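Local atomic coordinates of Lin0012 protein (Listeria innocua, PDB entry 3K17), a protein that probably phosphorylates phosphomevalonate with ATP as a GHMP-family kinase, a step of the mevalonate route to isoprenoids. Residues K6-A18 / A30-E44. Sequence-based numbering, arbitrary orientation.
Sequences KLQVKIPGKLYVA and AILTAVNRYITLTLE
The carbonyl O of I31 is gripped by two successive amides: V17 N at 2.8 Å, and A18 N at 3.5 Å in a weak bond. Two residues opposite one make a classic beta bulge here, and I31 N returns a bond to A18 O. The extra residue turns V17 toward the partner strand, its CB 3.9 Å from I31 CG2 and its CG2 against that of T33.

On the opposite face of the sheet from A18 and I31, L32 lies over the Y16 ring. CD2 sits over the ring centre, 3.5 Å from the centroid and only 4° off the normal, a CH-pi contact, while A30 CB lies at the ring's edge. Both side chains run the same way; K14 CD meets L32 CD2 too.

At G13 the long strand changes partner. Its N donates to R37 O, just past the corner at N36, and its O accepts from V35 N, which sits well above the carbonyl plane. P12 lies beside the corner, its CB against Y38 CE1 at 3.4 Å and its CG on A34 CB. Y38 OH is held by R353 N.

From there to L7 the pairing with 37-44 is regular antiparallel, with straight paired bonds at I11–I39, V9–L41 and L7–L43. I11, I39 and L41 rest on helix 119-135. On the other face, K10 bends at chi3 (97°) and chi4 (63°), which brings NZ to 3.0 Å from T40 OG1. K6 lies alongside E44, but NZ stays 4.3 Å from OE1, too far for a salt bridge.

Strands 7-18 and 29-35 form a beta hairpin within a large mixed sheet, consistent with a GHMP kinase. Thirteen of the fourteen hydrogen bonds join backbone to backbone, so the pairing itself draws little on side-chain chemistry.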
loop_
_atom_site.group_PDB
_atom_site.type_symbol
_atom_site.label_atom_id
_atom_site.label_comp_id
_atom_site.label_asym_id
_atom_site.label_seq_id
_atom_site.Cartn_x
_atom_site.Cartn_y
_atom_site.Cartn_z
ATOM N N LYS A 6 19.127 -36.791 20.650
ATOM C CA LYS A 6 18.912 -35.377 20.398
ATOM C C LYS A 6 20.110 -34.579 20.887
ATOM O O LYS A 6 20.849 -35.024 21.761
ATOM C CB LYS A 6 17.651 -34.894 21.118
ATOM C CG LYS A 6 16.370 -35.565 20.661
ATOM C CD LYS A 6 15.161 -34.898 21.291
ATOM C CE LYS A 6 13.865 -35.615 20.937
ATOM N NZ LYS A 6 13.804 -36.980 21.530
ATOM N N LEU A 7 20.302 -33.399 20.310
ATOM C CA LEU A 7 21.396 -32.522 20.698
ATOM C C LEU A 7 20.816 -31.427 21.591
ATOM O O LEU A 7 19.870 -30.738 21.202
ATOM C CB LEU A 7 22.032 -31.906 19.451
ATOM C CG LEU A 7 23.010 -30.744 19.629
ATOM C CD1 LEU A 7 24.182 -31.167 20.500
ATOM C CD2 LEU A 7 23.496 -30.292 18.255
ATOM N N GLN A 8 21.366 -31.276 22.791
ATOM C CA GLN A 8 20.877 -30.253 23.711
ATOM C C GLN A 8 21.918 -29.166 23.925
ATOM O O GLN A 8 23.055 -29.451 24.304
ATOM C CB GLN A 8 20.516 -30.858 25.071
ATOM C CG GLN A 8 19.860 -29.852 26.019
ATOM C CD GLN A 8 19.912 -30.273 27.479
ATOM O OE1 GLN A 8 20.980 -30.309 28.092
ATOM N NE2 GLN A 8 18.755 -30.594 28.042
ATOM N N VAL A 9 21.529 -27.921 23.678
ATOM C CA VAL A 9 22.429 -26.782 23.859
ATOM C C VAL A 9 21.859 -25.839 24.916
ATOM O O VAL A 9 20.716 -25.394 24.816
ATOM C CB VAL A 9 22.616 -25.995 22.541
ATOM C CG1 VAL A 9 23.405 -24.712 22.803
ATOM C CG2 VAL A 9 23.340 -26.866 21.506
ATOM N N LYS A 10 22.652 -25.549 25.938
ATOM C CA LYS A 10 22.220 -24.646 26.989
ATOM C C LYS A 10 23.123 -23.431 26.987
ATOM O O LYS A 10 24.332 -23.542 27.204
ATOM C CB LYS A 10 22.267 -25.322 28.361
ATOM C CG LYS A 10 21.422 -26.578 28.452
ATOM C CD LYS A 10 21.471 -27.190 29.846
ATOM C CE LYS A 10 20.279 -26.768 30.679
ATOM N NZ LYS A 10 18.997 -27.268 30.086
ATOM N N ILE A 11 22.518 -22.276 26.729
ATOM C CA ILE A 11 23.229 -21.010 26.687
ATOM C C ILE A 11 22.828 -20.193 27.903
ATOM O O ILE A 11 21.630 -19.956 28.163
ATOM C CB ILE A 11 22.886 -20.212 25.408
ATOM C CG1 ILE A 11 23.175 -21.064 24.169
ATOM C CG2 ILE A 11 23.689 -18.929 25.364
ATOM C CD1 ILE A 11 24.613 -21.628 24.106
ATOM N N PRO A 12 23.825 -19.748 28.675
ATOM C CA PRO A 12 23.571 -18.954 29.874
ATOM C C PRO A 12 23.180 -17.522 29.528
ATOM O O PRO A 12 23.537 -17.017 28.462
ATOM C CB PRO A 12 24.906 -19.019 30.607
ATOM C CG PRO A 12 25.891 -18.975 29.456
ATOM C CD PRO A 12 25.274 -19.943 28.459
ATOM N N GLY A 13 22.436 -16.889 30.431
ATOM C CA GLY A 13 22.043 -15.505 30.245
ATOM C C GLY A 13 23.251 -14.652 30.600
ATOM O O GLY A 13 24.281 -15.187 31.013
ATOM N N LYS A 14 23.131 -13.335 30.468
ATOM C CA LYS A 14 24.257 -12.450 30.749
ATOM C C LYS A 14 23.882 -11.251 31.599
ATOM O O LYS A 14 22.724 -10.850 31.661
ATOM C CB LYS A 14 24.851 -11.935 29.434
ATOM C CG LYS A 14 23.911 -10.967 28.678
ATOM C CD LYS A 14 24.168 -9.491 29.035
ATOM C CE LYS A 14 22.941 -8.607 28.783
ATOM N NZ LYS A 14 21.910 -8.791 29.865
ATOM N N LEU A 15 24.894 -10.673 32.230
ATOM C CA LEU A 15 24.729 -9.493 33.057
ATOM C C LEU A 15 25.953 -8.610 32.915
ATOM O O LEU A 15 27.075 -9.058 33.162
ATOM C CB LEU A 15 24.567 -9.882 34.532
ATOM C CG LEU A 15 23.172 -10.326 34.982
ATOM C CD1 LEU A 15 23.217 -10.793 36.427
ATOM C CD2 LEU A 15 22.196 -9.151 34.819
ATOM N N TYR A 16 25.746 -7.367 32.492
ATOM C CA TYR A 16 26.850 -6.428 32.396
ATOM C C TYR A 16 27.232 -6.130 33.836
ATOM O O TYR A 16 26.362 -6.031 34.707
ATOM C CB TYR A 16 26.404 -5.138 31.711
ATOM C CG TYR A 16 26.567 -5.166 30.210
ATOM C CD1 TYR A 16 27.801 -4.884 29.623
ATOM C CD2 TYR A 16 25.504 -5.516 29.379
ATOM C CE1 TYR A 16 27.978 -4.950 28.253
ATOM C CE2 TYR A 16 25.670 -5.588 27.997
ATOM C CZ TYR A 16 26.912 -5.305 27.443
ATOM O OH TYR A 16 27.097 -5.383 26.084
ATOM N N VAL A 17 28.528 -5.994 34.091
ATOM C CA VAL A 17 29.000 -5.707 35.441
ATOM C C VAL A 17 29.551 -4.285 35.506
ATOM O O VAL A 17 29.402 -3.610 36.515
ATOM C CB VAL A 17 30.094 -6.701 35.875
ATOM C CG1 VAL A 17 30.630 -6.320 37.255
ATOM C CG2 VAL A 17 29.529 -8.115 35.904
ATOM N N ALA A 18 30.161 -3.838 34.410
ATOM C CA ALA A 18 30.736 -2.502 34.323
ATOM C C ALA A 18 31.012 -2.126 32.868
ATOM O O ALA A 18 31.209 -2.993 32.026
ATOM C CB ALA A 18 32.042 -2.450 35.123
ATOM N N ALA A 30 34.019 -3.685 28.402
ATOM C CA ALA A 30 33.052 -3.912 29.466
ATOM C C ALA A 30 33.335 -5.259 30.108
ATOM O O ALA A 30 33.952 -6.134 29.494
ATOM C CB ALA A 30 31.619 -3.889 28.917
ATOM N N ILE A 31 32.886 -5.412 31.348
ATOM C CA ILE A 31 33.042 -6.653 32.083
ATOM C C ILE A 31 31.648 -7.290 32.124
ATOM O O ILE A 31 30.663 -6.593 32.331
ATOM C CB ILE A 31 33.484 -6.402 33.537
ATOM C CG1 ILE A 31 34.830 -5.665 33.565
ATOM C CG2 ILE A 31 33.559 -7.737 34.290
ATOM C CD1 ILE A 31 35.966 -6.439 32.923
ATOM N N LEU A 32 31.565 -8.599 31.908
ATOM C CA LEU A 32 30.274 -9.280 31.968
ATOM C C LEU A 32 30.430 -10.656 32.561
ATOM O O LEU A 32 31.509 -11.248 32.512
ATOM C CB LEU A 32 29.647 -9.460 30.579
ATOM C CG LEU A 32 29.286 -8.271 29.688
ATOM C CD1 LEU A 32 30.321 -8.146 28.577
ATOM C CD2 LEU A 32 27.886 -8.508 29.083
ATOM N N THR A 33 29.348 -11.159 33.135
ATOM C CA THR A 33 29.353 -12.503 33.658
ATOM C C THR A 33 28.112 -13.198 33.120
ATOM O O THR A 33 27.057 -12.575 32.964
ATOM C CB THR A 33 29.315 -12.558 35.205
ATOM O OG1 THR A 33 29.291 -13.933 35.615
ATOM C CG2 THR A 33 28.064 -11.879 35.752
ATOM N N ALA A 34 28.250 -14.479 32.805
ATOM C CA ALA A 34 27.116 -15.260 32.342
ATOM C C ALA A 34 26.429 -15.701 33.634
ATOM O O ALA A 34 27.068 -15.734 34.694
ATOM C CB ALA A 34 27.597 -16.463 31.541
ATOM N N VAL A 35 25.142 -16.028 33.569
ATOM C CA VAL A 35 24.422 -16.440 34.772
ATOM C C VAL A 35 23.888 -17.864 34.665
ATOM O O VAL A 35 23.748 -18.415 33.572
ATOM C CB VAL A 35 23.238 -15.475 35.090
ATOM C CG1 VAL A 35 23.726 -14.029 35.104
ATOM C CG2 VAL A 35 22.143 -15.638 34.060
ATOM N N ASN A 36 23.583 -18.442 35.822
ATOM C CA ASN A 36 23.069 -19.797 35.918
ATOM C C ASN A 36 21.584 -19.944 35.536
ATOM O O ASN A 36 20.833 -20.671 36.189
ATOM C CB ASN A 36 23.301 -20.311 37.344
ATOM C CG ASN A 36 22.682 -19.409 38.396
ATOM O OD1 ASN A 36 22.848 -18.188 38.366
ATOM N ND2 ASN A 36 21.965 -20.007 39.337
ATOM N N ARG A 37 21.172 -19.253 34.475
ATOM C CA ARG A 37 19.792 -19.317 33.969
ATOM C C ARG A 37 19.989 -19.439 32.469
ATOM O O ARG A 37 20.722 -18.658 31.860
ATOM C CB ARG A 37 19.018 -18.062 34.374
ATOM C CG ARG A 37 18.819 -18.022 35.893
ATOM C CD ARG A 37 18.351 -16.686 36.445
ATOM N NE ARG A 37 18.532 -16.686 37.894
ATOM C CZ ARG A 37 17.768 -17.352 38.755
ATOM N NH1 ARG A 37 16.736 -18.067 38.324
ATOM N NH2 ARG A 37 18.077 -17.357 40.045
ATOM N N TYR A 38 19.329 -20.426 31.877
ATOM C CA TYR A 38 19.551 -20.735 30.481
ATOM C C TYR A 38 18.412 -20.745 29.479
ATOM O O TYR A 38 17.227 -20.847 29.809
ATOM C CB TYR A 38 20.209 -22.120 30.400
ATOM C CG TYR A 38 21.472 -22.259 31.222
ATOM C CD1 TYR A 38 22.725 -22.126 30.626
ATOM C CD2 TYR A 38 21.411 -22.456 32.606
ATOM C CE1 TYR A 38 23.882 -22.177 31.369
ATOM C CE2 TYR A 38 22.580 -22.507 33.375
ATOM C CZ TYR A 38 23.811 -22.365 32.739
ATOM O OH TYR A 38 24.980 -22.403 33.454
ATOM N N ILE A 39 18.832 -20.648 28.228
ATOM C CA ILE A 39 17.952 -20.790 27.099
ATOM C C ILE A 39 18.408 -22.191 26.694
ATOM O O ILE A 39 19.615 -22.478 26.703
ATOM C CB ILE A 39 18.266 -19.762 25.988
ATOM C CG1 ILE A 39 17.388 -18.518 26.204
ATOM C CG2 ILE A 39 18.038 -20.393 24.612
ATOM C CD1 ILE A 39 17.589 -17.421 25.203
ATOM N N THR A 40 17.463 -23.076 26.395
ATOM C CA THR A 40 17.805 -24.439 26.000
ATOM C C THR A 40 17.291 -24.719 24.597
ATOM O O THR A 40 16.102 -24.572 24.324
ATOM C CB THR A 40 17.181 -25.473 26.963
ATOM O OG1 THR A 40 17.666 -25.238 28.287
ATOM C CG2 THR A 40 17.548 -26.892 26.546
ATOM N N LEU A 41 18.191 -25.107 23.702
ATOM C CA LEU A 41 17.801 -25.423 22.333
ATOM C C LEU A 41 18.039 -26.918 22.093
ATOM O O LEU A 41 19.170 -27.400 22.193
ATOM C CB LEU A 41 18.619 -24.578 21.339
ATOM C CG LEU A 41 18.115 -24.593 19.892
ATOM C CD1 LEU A 41 18.692 -23.423 19.125
ATOM C CD2 LEU A 41 18.481 -25.921 19.220
ATOM N N THR A 42 16.964 -27.648 21.801
ATOM C CA THR A 42 17.057 -29.083 21.539
ATOM C C THR A 42 16.910 -29.310 20.034
ATOM O O THR A 42 15.921 -28.889 19.422
ATOM C CB THR A 42 15.966 -29.848 22.321
ATOM O OG1 THR A 42 16.102 -29.559 23.720
ATOM C CG2 THR A 42 16.102 -31.355 22.114
ATOM N N LEU A 43 17.909 -29.953 19.437
ATOM C CA LEU A 43 17.917 -30.208 17.999
ATOM C C LEU A 43 17.919 -31.689 17.663
ATOM O O LEU A 43 18.572 -32.489 18.331
ATOM C CB LEU A 43 19.139 -29.540 17.355
ATOM C CG LEU A 43 19.438 -29.802 15.872
ATOM C CD1 LEU A 43 20.325 -28.698 15.342
ATOM C CD2 LEU A 43 20.118 -31.169 15.683
ATOM N N GLU A 44 17.196 -32.047 16.611
ATOM C CA GLU A 44 17.120 -33.435 16.186
ATOM C C GLU A 44 16.824 -33.479 14.696
ATOM O O GLU A 44 16.344 -32.500 14.126
ATOM C CB GLU A 44 16.009 -34.153 16.955
ATOM C CG GLU A 44 14.616 -33.700 16.571
ATOM C CD GLU A 44 13.551 -34.159 17.550
ATOM O OE1 GLU A 44 13.566 -33.691 18.707
ATOM O OE2 GLU A 44 12.698 -34.985 17.159
#